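Tapirin (Caldicellulosiruptor hydrothermalis, PDB 6N2C) probably helps its thermophilic host adhere to plant biomass by binding cellulose, through a C-terminal domain built as a parallel beta-helix that also carries a zinc ion. Local coordinates at residues Leu173-Ser178 with Asn271-Ser276; Asn231-Asn236 with Leu252-Asn257; Ala292-Thr297 with Asn311-Phe316; Lys246-Asn251 with Arg267-Ser272. All blocks are in the same frame, centred on the assembly; numbering follows the deposited sequence. Where two conformers were deposited one is given.

Contact 1 (Leu173-Ser178 with Asn271-Ser276); sequences LLAWDS and NSLLFS
A175 and L174, at the centre of a type II turn running from L173 to W176, set their side chains against S272 and L273 where the chain rounds a corner into strand 273-276. The methyl of A175 makes the closest approach: its CB sits 3.4 Å from S272 OG and 3.7 Å from L273 CB, facing both the serine hydroxyl and the start of the leucine side chain. L174 lies beside it and uses both branches: CD1 comes to 3.6 Å from S272 OG, and CD2 meets L273 CD1 more loosely, at 4.3 Å. The serine hydroxyl reaches these two side chains because OG stands opposite the backbone nitrogen (chi1 172°). No hydrogen bond crosses between the two segments, so the join rests on van der Waals packing. The turn itself is closed by W176 N donating to L173 O. Beyond it the side chain of W176 leaves the backbone away from the strand, and its NE1 donates in the ring plane to S178 OG at 2.9 Å. A polar tie lies just outside the two segments, where A175 O accepts from N251 ND2, and I453 of helix 451-457 packs on L273. The result is the loop before strand 186-190 laid along a corner of the parallel beta-helix, joined to it by turn residues and not by an added strand.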
# COMPACT_ATOMS: atom_id res chain seq x y z
N LEU A 173 8.99 -1.38 16.07
CA LEU A 173 8.15 -2.59 15.96
C LEU A 173 6.77 -2.46 15.26
O LEU A 173 5.90 -3.34 15.31
CB LEU A 173 7.97 -3.24 17.32
CG LEU A 173 9.31 -3.61 17.98
CD1 LEU A 173 8.93 -4.26 19.32
CD2 LEU A 173 10.12 -4.56 17.15
N LEU A 174 6.56 -1.31 14.62
CA LEU A 174 5.31 -1.07 13.94
C LEU A 174 5.12 -2.18 12.92
O LEU A 174 6.03 -2.43 12.12
CB LEU A 174 5.42 0.26 13.18
CG LEU A 174 4.15 0.64 12.35
CD1 LEU A 174 2.88 0.66 13.18
CD2 LEU A 174 4.45 1.97 11.75
N ALA A 175 3.97 -2.82 13.01
CA ALA A 175 3.54 -3.86 12.04
C ALA A 175 4.44 -5.08 12.05
O ALA A 175 4.44 -5.86 11.14
CB ALA A 175 3.35 -3.34 10.62
N TRP A 176 5.21 -5.29 13.13
CA TRP A 176 5.98 -6.51 13.20
C TRP A 176 5.08 -7.71 13.26
O TRP A 176 4.17 -7.74 14.04
CB TRP A 176 6.88 -6.50 14.44
CG TRP A 176 7.70 -7.81 14.43
CD1 TRP A 176 7.34 -9.04 14.95
CD2 TRP A 176 8.90 -8.00 13.75
NE1 TRP A 176 8.30 -9.96 14.63
CE2 TRP A 176 9.27 -9.34 13.90
CE3 TRP A 176 9.75 -7.14 13.01
CZ2 TRP A 176 10.41 -9.86 13.30
CZ3 TRP A 176 10.89 -7.63 12.45
CH2 TRP A 176 11.23 -9.02 12.62
N ASP A 177 5.28 -8.71 12.40
CA ASP A 177 4.37 -9.88 12.40
C ASP A 177 5.28 -11.09 12.09
O ASP A 177 5.71 -11.28 10.95
CB ASP A 177 3.26 -9.75 11.32
CG ASP A 177 2.32 -10.91 11.31
OD1 ASP A 177 2.56 -11.94 12.01
OD2 ASP A 177 1.29 -10.84 10.57
N SER A 178 5.61 -11.89 13.09
CA SER A 178 6.52 -13.03 12.85
C SER A 178 5.97 -14.06 11.89
O SER A 178 6.76 -14.80 11.29
CB SER A 178 6.96 -13.69 14.18
OG SER A 178 7.64 -12.79 15.05
N ASN A 271 -4.62 -0.98 7.86
CA ASN A 271 -4.87 -0.75 9.32
C ASN A 271 -3.61 -0.72 10.16
O ASN A 271 -3.68 -0.53 11.33
CB ASN A 271 -5.86 -1.75 9.83
CG ASN A 271 -7.16 -1.57 9.16
OD1 ASN A 271 -7.58 -0.43 9.01
ND2 ASN A 271 -7.79 -2.61 8.74
N SER A 272 -2.45 -0.86 9.60
CA SER A 272 -1.23 -0.52 10.39
C SER A 272 -0.17 0.13 9.58
O SER A 272 0.21 1.23 9.89
CB SER A 272 -0.72 -1.82 11.06
OG SER A 272 0.54 -1.64 11.67
N LEU A 273 0.30 -0.50 8.52
CA LEU A 273 1.45 0.06 7.77
C LEU A 273 1.25 -0.13 6.27
O LEU A 273 1.02 -1.28 5.84
CB LEU A 273 2.74 -0.67 8.20
CG LEU A 273 4.06 -0.28 7.53
CD1 LEU A 273 4.33 1.23 7.55
CD2 LEU A 273 5.28 -1.03 8.08
N LEU A 274 1.45 0.96 5.49
CA LEU A 274 1.45 0.89 4.01
C LEU A 274 2.75 1.47 3.62
O LEU A 274 3.04 2.64 3.99
CB LEU A 274 0.27 1.78 3.48
CG LEU A 274 0.14 1.89 1.99
CD1 LEU A 274 -0.11 0.50 1.45
CD2 LEU A 274 -1.03 2.75 1.65
N PHE A 275 3.58 0.70 2.91
CA PHE A 275 4.94 1.12 2.62
C PHE A 275 5.25 0.82 1.19
O PHE A 275 5.15 -0.34 0.79
CB PHE A 275 5.93 0.35 3.55
CG PHE A 275 7.28 0.91 3.63
CD1 PHE A 275 8.15 0.89 2.51
CD2 PHE A 275 7.74 1.52 4.81
CE1 PHE A 275 9.42 1.45 2.59
CE2 PHE A 275 9.00 2.05 4.85
CZ PHE A 275 9.83 2.04 3.76
N SER A 276 5.72 1.82 0.43
CA SER A 276 6.21 1.56 -0.90
C SER A 276 7.51 2.31 -1.11
O SER A 276 7.67 3.41 -0.64
CB SER A 276 5.22 1.96 -2.00
OG SER A 276 5.66 1.54 -3.28

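Contact 2 (Asn231-Asn236 with Leu252-Asn257); sequences NIIVKN and LMYTKN
Strands 231-234 and 252-255 run parallel, 4.7 Å apart at their closest and 7° from exact alignment, with I232 N, Y254 N, V234 N and K256 N donating in turn across the gap. At the start of the ladder a side chain joins in: N231 OD1 takes the amide hydrogen of L252 N at 3.0 Å, the donor lying 31° out of the carbonyl plane. The N231 side chain reaches it with CG beside the backbone nitrogen and opposite the carbonyl carbon (chi1 -59°). The same oxygen also accepts from N251 ND2, while N231 ND2 binds N206 and D177, so both ends of this buried amide are engaged. On that face L252 CD1 rests 4.1 Å from I233 CG1, and I233 CG2 approaches Y254 CD2 obliquely at 4.2 Å. The Y254 ring extends along the strand until K235 O lies at its edge, and a water bridges the two residues, donating to K235 O at 2.7 Å and to Y254 OH at 2.8 Å; D277 is a further partner of the hydroxyl. On the opposite face V234 and T255 lie side by side, T255 CG2 being 4.0 Å from V234 CB, while T255 OG1 turns to S276. Past the strands, K256 CB packs 3.3 Å from K235 O. Polar groups thus bracket a largely apolar middle: the asparagine takes up a backbone N-H at one end, and the water-linked tyrosine ties down a loop carbonyl at the other.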
# COMPACT_ATOMS: atom_id res chain seq x y z
N ASN A 231 -1.36 -9.53 5.41
CA ASN A 231 -0.16 -8.90 4.86
C ASN A 231 -0.09 -9.18 3.38
O ASN A 231 -0.46 -10.31 2.95
CB ASN A 231 1.19 -9.35 5.49
CG ASN A 231 1.26 -9.10 7.01
OD1 ASN A 231 1.50 -7.99 7.44
ND2 ASN A 231 1.00 -10.15 7.80
N ILE A 232 0.36 -8.16 2.60
CA ILE A 232 0.65 -8.32 1.19
C ILE A 232 1.98 -7.75 0.91
O ILE A 232 2.26 -6.60 1.25
CB ILE A 232 -0.43 -7.62 0.28
CG1 ILE A 232 -1.84 -8.11 0.57
CG2 ILE A 232 -0.03 -7.73 -1.19
CD1 ILE A 232 -2.93 -7.47 -0.30
N ILE A 233 2.88 -8.57 0.30
CA ILE A 233 4.24 -8.16 0.05
C ILE A 233 4.57 -8.38 -1.40
O ILE A 233 4.46 -9.47 -1.87
CB ILE A 233 5.26 -8.95 0.95
CG1 ILE A 233 4.92 -8.71 2.44
CG2 ILE A 233 6.72 -8.63 0.54
CD1 ILE A 233 5.69 -9.61 3.39
N VAL A 234 4.99 -7.32 -2.04
CA VAL A 234 5.42 -7.36 -3.48
C VAL A 234 6.85 -6.94 -3.46
O VAL A 234 7.22 -5.75 -3.42
CB VAL A 234 4.58 -6.43 -4.37
CG1 VAL A 234 4.91 -6.73 -5.83
CG2 VAL A 234 3.09 -6.73 -4.16
N LYS A 235 7.72 -7.91 -3.40
CA LYS A 235 9.10 -7.63 -3.03
C LYS A 235 9.88 -6.85 -4.15
O LYS A 235 10.74 -6.05 -3.82
CB LYS A 235 9.81 -8.98 -2.83
CG LYS A 235 11.26 -8.88 -2.68
CD LYS A 235 11.76 -8.91 -1.28
CE LYS A 235 13.29 -8.84 -1.35
NZ LYS A 235 14.04 -9.11 -0.13
N ASN A 236 9.64 -7.17 -5.42
CA ASN A 236 10.35 -6.59 -6.55
C ASN A 236 9.36 -6.07 -7.62
O ASN A 236 9.62 -6.15 -8.82
CB ASN A 236 11.30 -7.65 -7.17
CG ASN A 236 12.29 -8.17 -6.17
OD1 ASN A 236 13.14 -7.43 -5.69
ND2 ASN A 236 12.23 -9.48 -5.87
N LEU A 252 0.52 -5.18 7.23
CA LEU A 252 1.28 -4.35 6.32
C LEU A 252 1.13 -4.77 4.86
O LEU A 252 1.09 -5.95 4.52
CB LEU A 252 2.76 -4.22 6.72
CG LEU A 252 3.54 -5.50 6.44
CD1 LEU A 252 4.03 -5.59 5.01
CD2 LEU A 252 4.70 -5.62 7.43
N MET A 253 1.10 -3.73 4.03
CA MET A 253 1.22 -3.87 2.59
C MET A 253 2.48 -3.17 2.21
O MET A 253 2.68 -1.98 2.49
CB MET A 253 0.02 -3.24 1.87
CG MET A 253 0.15 -3.27 0.35
SD MET A 253 -1.45 -2.82 -0.32
CE MET A 253 -1.14 -3.10 -2.05
N TYR A 254 3.40 -3.93 1.57
CA TYR A 254 4.66 -3.42 1.10
C TYR A 254 4.78 -3.65 -0.40
O TYR A 254 4.50 -4.72 -0.85
CB TYR A 254 5.89 -4.16 1.75
CG TYR A 254 7.20 -3.79 1.02
CD1 TYR A 254 7.89 -2.60 1.35
CD2 TYR A 254 7.76 -4.57 -0.02
CE1 TYR A 254 9.00 -2.20 0.65
CE2 TYR A 254 8.89 -4.18 -0.69
CZ TYR A 254 9.53 -3.03 -0.36
OH TYR A 254 10.64 -2.67 -1.01
N THR A 255 5.26 -2.65 -1.18
CA THR A 255 5.66 -2.87 -2.58
C THR A 255 6.94 -2.15 -2.83
O THR A 255 7.17 -1.09 -2.26
CB THR A 255 4.60 -2.43 -3.60
OG1 THR A 255 4.67 -1.01 -3.83
CG2 THR A 255 3.25 -2.87 -3.26
N LYS A 256 7.80 -2.73 -3.67
CA LYS A 256 8.99 -1.98 -4.05
C LYS A 256 8.68 -0.83 -5.05
O LYS A 256 9.23 0.30 -4.98
CB LYS A 256 9.99 -2.93 -4.68
CG LYS A 256 11.34 -2.30 -4.88
CD LYS A 256 12.26 -3.16 -5.77
CE LYS A 256 13.43 -2.32 -6.25
NZ LYS A 256 14.43 -3.09 -7.08
N ASN A 257 7.95 -1.16 -6.06
CA ASN A 257 7.86 -0.28 -7.25
C ASN A 257 6.58 0.54 -7.40
O ASN A 257 6.34 1.08 -8.44
CB ASN A 257 8.18 -1.07 -8.52
CG ASN A 257 9.64 -1.51 -8.55
OD1 ASN A 257 10.48 -0.87 -7.93
ND2 ASN A 257 9.91 -2.59 -9.17
O HOH W 1 12.16 -4.93 -1.80

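Contact 3 (Ala292-Thr297 with Asn311-Phe316); sequences ALFCDT and NEFAYF
The F313 ring has the methyl of A292 over one face, CB 3.9 Å from the ring centroid, and the F294 ring at its edge. Seen from F294 the same pair is an offset edge-to-face contact: F313 CE1 and CZ point into the F294 face, the centroids 5.2 Å apart and the planes at 80°. F313 folds back over its neighbour strand because its CG sits between the backbone nitrogen and the carbonyl carbon (chi1 64°). Y315 completes the aromatic cluster obliquely, its CD2 3.6 Å from F294 CE2 with the planes 40° apart. A leucine in place of F294 would probably deprive the F313 edge of the face it points into and cost F275 its stacking partner. Beneath the rings the backbones pair in parallel, L293 N donating to F313 O, Y315 N to L293 O at 2.8 Å, and C295 N to Y315 O. On the other face L293 CD2 touches A314 CB at 4.2 Å, and farther on C295 SG lies near F316 CB. Further rings join the cluster: F275 of strand 273-276 stacks on F294, and Y446 stacks on Y315. Strand 333-335 follows on the far side of strand 313-315, where F335 touches Y315, and P450, just ahead of helix 451-457, packs against F294.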
# COMPACT_ATOMS: atom_id res chain seq x y z
N ALA A 292 -0.11 4.38 9.23
CA ALA A 292 1.18 4.89 8.83
C ALA A 292 1.37 4.59 7.34
O ALA A 292 1.13 3.46 6.90
CB ALA A 292 2.30 4.24 9.67
N LEU A 293 1.89 5.57 6.61
CA LEU A 293 2.13 5.45 5.19
C LEU A 293 3.51 6.01 4.90
O LEU A 293 3.86 7.14 5.27
CB LEU A 293 1.00 6.23 4.45
CG LEU A 293 1.05 6.22 2.93
CD1 LEU A 293 -0.33 6.63 2.40
CD2 LEU A 293 2.08 7.09 2.31
N PHE A 294 4.34 5.19 4.23
CA PHE A 294 5.60 5.63 3.75
C PHE A 294 5.62 5.44 2.22
O PHE A 294 5.22 4.39 1.74
CB PHE A 294 6.78 4.76 4.28
CG PHE A 294 7.04 4.82 5.76
CD1 PHE A 294 6.12 4.23 6.63
CD2 PHE A 294 8.26 5.29 6.28
CE1 PHE A 294 6.41 4.17 8.01
CE2 PHE A 294 8.51 5.21 7.61
CZ PHE A 294 7.60 4.66 8.47
N CYS A 295 6.14 6.41 1.43
CA CYS A 295 6.27 6.17 0.01
C CYS A 295 7.29 7.12 -0.56
O CYS A 295 7.69 8.04 0.13
CB CYS A 295 4.92 6.21 -0.76
SG CYS A 295 4.22 7.90 -0.72
N ASP A 296 7.74 6.91 -1.79
CA ASP A 296 8.56 7.94 -2.40
C ASP A 296 7.69 9.15 -2.76
O ASP A 296 8.00 10.29 -2.39
CB ASP A 296 9.27 7.45 -3.61
CG ASP A 296 10.02 8.52 -4.36
OD1 ASP A 296 10.99 9.10 -3.85
OD2 ASP A 296 9.60 8.81 -5.49
N THR A 297 6.68 8.89 -3.54
CA THR A 297 5.83 9.92 -4.08
C THR A 297 4.40 9.48 -3.84
O THR A 297 4.01 8.36 -4.13
CB THR A 297 6.06 10.10 -5.56
OG1 THR A 297 7.36 10.64 -5.82
CG2 THR A 297 5.01 11.04 -6.20
N ASN A 311 -4.45 8.46 9.44
CA ASN A 311 -4.71 8.32 10.87
C ASN A 311 -3.48 8.54 11.79
O ASN A 311 -3.64 9.04 12.92
CB ASN A 311 -5.43 6.98 11.12
CG ASN A 311 -6.86 7.02 10.63
OD1 ASN A 311 -7.67 7.69 11.23
ND2 ASN A 311 -7.19 6.22 9.65
N GLU A 312 -2.27 8.25 11.30
CA GLU A 312 -1.07 8.48 12.08
C GLU A 312 -0.07 9.36 11.37
O GLU A 312 0.21 10.47 11.87
CB GLU A 312 -0.42 7.16 12.49
CG GLU A 312 -1.29 6.33 13.40
CD GLU A 312 -1.36 6.79 14.85
OE1 GLU A 312 -2.33 6.33 15.49
OE2 GLU A 312 -0.49 7.54 15.35
N PHE A 313 0.48 8.91 10.23
CA PHE A 313 1.31 9.80 9.47
C PHE A 313 1.50 9.32 8.04
O PHE A 313 1.26 8.14 7.73
CB PHE A 313 2.69 10.03 10.14
CG PHE A 313 3.52 8.79 10.22
CD1 PHE A 313 4.22 8.35 9.10
CD2 PHE A 313 3.57 8.03 11.40
CE1 PHE A 313 4.98 7.14 9.15
CE2 PHE A 313 4.31 6.81 11.42
CZ PHE A 313 5.04 6.40 10.30
N ALA A 314 1.95 10.28 7.21
CA ALA A 314 2.48 9.94 5.90
C ALA A 314 3.82 10.56 5.78
O ALA A 314 4.02 11.77 6.09
CB ALA A 314 1.52 10.42 4.81
N TYR A 315 4.78 9.79 5.26
CA TYR A 315 6.15 10.16 5.14
C TYR A 315 6.49 9.91 3.71
O TYR A 315 6.30 8.81 3.21
CB TYR A 315 7.00 9.34 6.15
CG TYR A 315 8.48 9.44 6.19
CD1 TYR A 315 9.25 10.30 5.34
CD2 TYR A 315 9.24 8.66 7.13
CE1 TYR A 315 10.65 10.29 5.41
CE2 TYR A 315 10.60 8.70 7.16
CZ TYR A 315 11.31 9.48 6.31
OH TYR A 315 12.66 9.52 6.39
N PHE A 316 7.06 10.91 3.01
CA PHE A 316 7.19 10.88 1.54
C PHE A 316 8.31 11.79 1.08
O PHE A 316 8.72 12.70 1.83
CB PHE A 316 5.85 11.37 0.83
CG PHE A 316 5.40 12.70 1.37
CD1 PHE A 316 5.96 13.88 0.92
CD2 PHE A 316 4.56 12.71 2.48
CE1 PHE A 316 5.59 15.10 1.51
CE2 PHE A 316 4.21 13.91 3.06
CZ PHE A 316 4.71 15.08 2.58

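Contact 4 (Lys246-Asn251 with Arg267-Ser272); sequences KVVVNN and RLESNS
V247 and L268 form the tight side of this pairing, buried between parallel strands 246-249 and 267-270. They lie side by side, pointing the same way, with V247 CG1 3.7 Å from L268 CD1. The backbone bonds are short and straight as well: V247 N donates to R267 O, E269 N to V247 O, and V249 N to E269 O at 2.8 Å and nearly straight (175°). Toward the corner, on the V249 and S270 face, a water is held by S270 OG at 2.6 Å, near V249 O and N251 O. The face carrying K246, V248, R267 and E269 is looser and partly exposed. V248 CG1 lies 3.9 Å from E269 CD, alongside a carboxylate occupied within its own segment. R267, extended from CG to NE, returns NH1 to E269 OE1 at 2.6 Å as a salt bridge, meeting the anti lone pair in the guanidinium plane. N271 ND2 donates to E269 OE2 at 3.0 Å, from the anti side but 28° out of the carboxylate plane. A glutamine at E269 would probably lose the salt bridge and leave the R267 charge without its mate here. K246 crosses R267 at about a right angle, its CD 3.8 Å from R267 CB, and sends NZ to N265 O. N250 and N271 likewise cross near the corner, without an amide-to-amide bond. Chemically, the strands are held together by their backbones and an aliphatic interior, while the outward charges and amides mostly bond within one segment, with E269 gripped from both sides.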
# COMPACT_ATOMS: atom_id res chain seq x y z
N LYS A 246 -11.73 -3.48 -4.02
CA LYS A 246 -11.74 -3.08 -2.61
C LYS A 246 -10.77 -4.01 -1.83
O LYS A 246 -11.06 -5.21 -1.69
CB LYS A 246 -13.13 -3.12 -2.01
CG LYS A 246 -14.29 -2.59 -2.90
CD LYS A 246 -14.22 -1.14 -3.24
CE LYS A 246 -15.37 -0.76 -4.17
NZ LYS A 246 -15.52 0.72 -4.20
N VAL A 247 -9.69 -3.45 -1.33
CA VAL A 247 -8.54 -4.24 -0.75
C VAL A 247 -8.44 -3.82 0.69
O VAL A 247 -8.40 -2.63 1.00
CB VAL A 247 -7.26 -3.98 -1.49
CG1 VAL A 247 -6.04 -4.66 -0.80
CG2 VAL A 247 -7.36 -4.52 -2.91
N VAL A 248 -8.33 -4.81 1.62
CA VAL A 248 -8.23 -4.55 3.03
C VAL A 248 -7.01 -5.37 3.52
O VAL A 248 -7.04 -6.59 3.35
CB VAL A 248 -9.49 -5.06 3.82
CG1 VAL A 248 -9.33 -4.68 5.28
CG2 VAL A 248 -10.74 -4.38 3.27
N VAL A 249 -6.02 -4.66 4.05
CA VAL A 249 -4.76 -5.26 4.54
C VAL A 249 -4.64 -4.85 6.00
O VAL A 249 -4.38 -3.68 6.34
CB VAL A 249 -3.52 -4.86 3.74
CG1 VAL A 249 -2.34 -5.69 4.31
CG2 VAL A 249 -3.72 -5.18 2.28
N ASN A 250 -4.83 -5.81 6.89
CA ASN A 250 -4.87 -5.49 8.35
C ASN A 250 -3.53 -4.99 8.86
O ASN A 250 -3.45 -3.98 9.58
CB ASN A 250 -5.37 -6.67 9.16
CG ASN A 250 -5.73 -6.29 10.57
OD1 ASN A 250 -6.43 -5.29 10.79
ND2 ASN A 250 -5.20 -7.02 11.54
N ASN A 251 -2.46 -5.68 8.49
CA ASN A 251 -1.13 -5.36 9.06
C ASN A 251 -0.28 -4.55 8.06
O ASN A 251 -0.41 -3.33 7.99
CB ASN A 251 -0.45 -6.62 9.58
CG ASN A 251 0.79 -6.31 10.35
OD1 ASN A 251 0.75 -5.53 11.33
ND2 ASN A 251 1.89 -6.82 9.91
N ARG A 267 -10.65 1.04 -3.46
CA ARG A 267 -10.50 1.39 -2.06
C ARG A 267 -9.37 0.51 -1.50
O ARG A 267 -9.36 -0.70 -1.78
CB ARG A 267 -11.77 1.10 -1.31
CG ARG A 267 -11.72 1.54 0.15
CD ARG A 267 -13.10 1.42 0.88
NE ARG A 267 -13.06 1.91 2.24
CZ ARG A 267 -12.73 1.22 3.35
NH1 ARG A 267 -12.42 -0.10 3.36
NH2 ARG A 267 -12.72 1.87 4.53
N LEU A 268 -8.48 1.14 -0.80
CA LEU A 268 -7.38 0.44 -0.07
C LEU A 268 -7.48 0.86 1.37
O LEU A 268 -7.26 2.02 1.70
CB LEU A 268 -6.05 0.87 -0.63
CG LEU A 268 -4.76 0.25 -0.06
CD1 LEU A 268 -4.90 -1.24 0.00
CD2 LEU A 268 -3.59 0.69 -0.90
N GLU A 269 -7.71 -0.12 2.25
CA GLU A 269 -7.76 0.07 3.67
C GLU A 269 -6.53 -0.64 4.28
O GLU A 269 -6.38 -1.85 4.07
CB GLU A 269 -9.01 -0.53 4.22
CG GLU A 269 -9.15 -0.38 5.75
CD GLU A 269 -10.45 -1.04 6.31
OE1 GLU A 269 -11.47 -1.17 5.51
OE2 GLU A 269 -10.35 -1.57 7.50
N SER A 270 -5.66 0.14 4.90
CA SER A 270 -4.41 -0.33 5.54
C SER A 270 -4.49 0.03 7.02
O SER A 270 -4.49 1.22 7.40
CB SER A 270 -3.19 0.28 4.85
OG SER A 270 -1.99 0.05 5.62
N ASN A 271 -4.62 -0.98 7.86
CA ASN A 271 -4.87 -0.75 9.32
C ASN A 271 -3.61 -0.72 10.16
O ASN A 271 -3.68 -0.53 11.33
CB ASN A 271 -5.86 -1.75 9.83
CG ASN A 271 -7.16 -1.57 9.16
OD1 ASN A 271 -7.58 -0.43 9.01
ND2 ASN A 271 -7.79 -2.61 8.74
N SER A 272 -2.45 -0.86 9.60
CA SER A 272 -1.23 -0.52 10.39
C SER A 272 -0.17 0.13 9.58
O SER A 272 0.21 1.23 9.89
CB SER A 272 -0.72 -1.82 11.06
OG SER A 272 0.54 -1.64 11.67
O HOH W 2 -11.45 -1.69 1.01
O HOH W 3 -1.75 -2.57 5.77

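Contacts 2, 3 and 4 each pair strands of successive turns of the beta-helix; contact 1 lays the loop before strand 186-190 across it. Contacts 1 and 4 share N271 and S272, the corner from strand 267-270 to strand 273-276. Strand 273-276 sits between contacts 2 and 3: F275 N bonds to M253 O and L274 O to F294 N, each 2.9 Å, although contacts 2 and 3 themselves come no closer than about 7 Å between nearest atoms. Through its side-chain amide, N251 links contact 4 to contacts 1 and 2, with ND2 2.8 Å from N231 OD1 and 3.0 Å from A175 O. All four lie away from the zinc site of H530, D532 and E551.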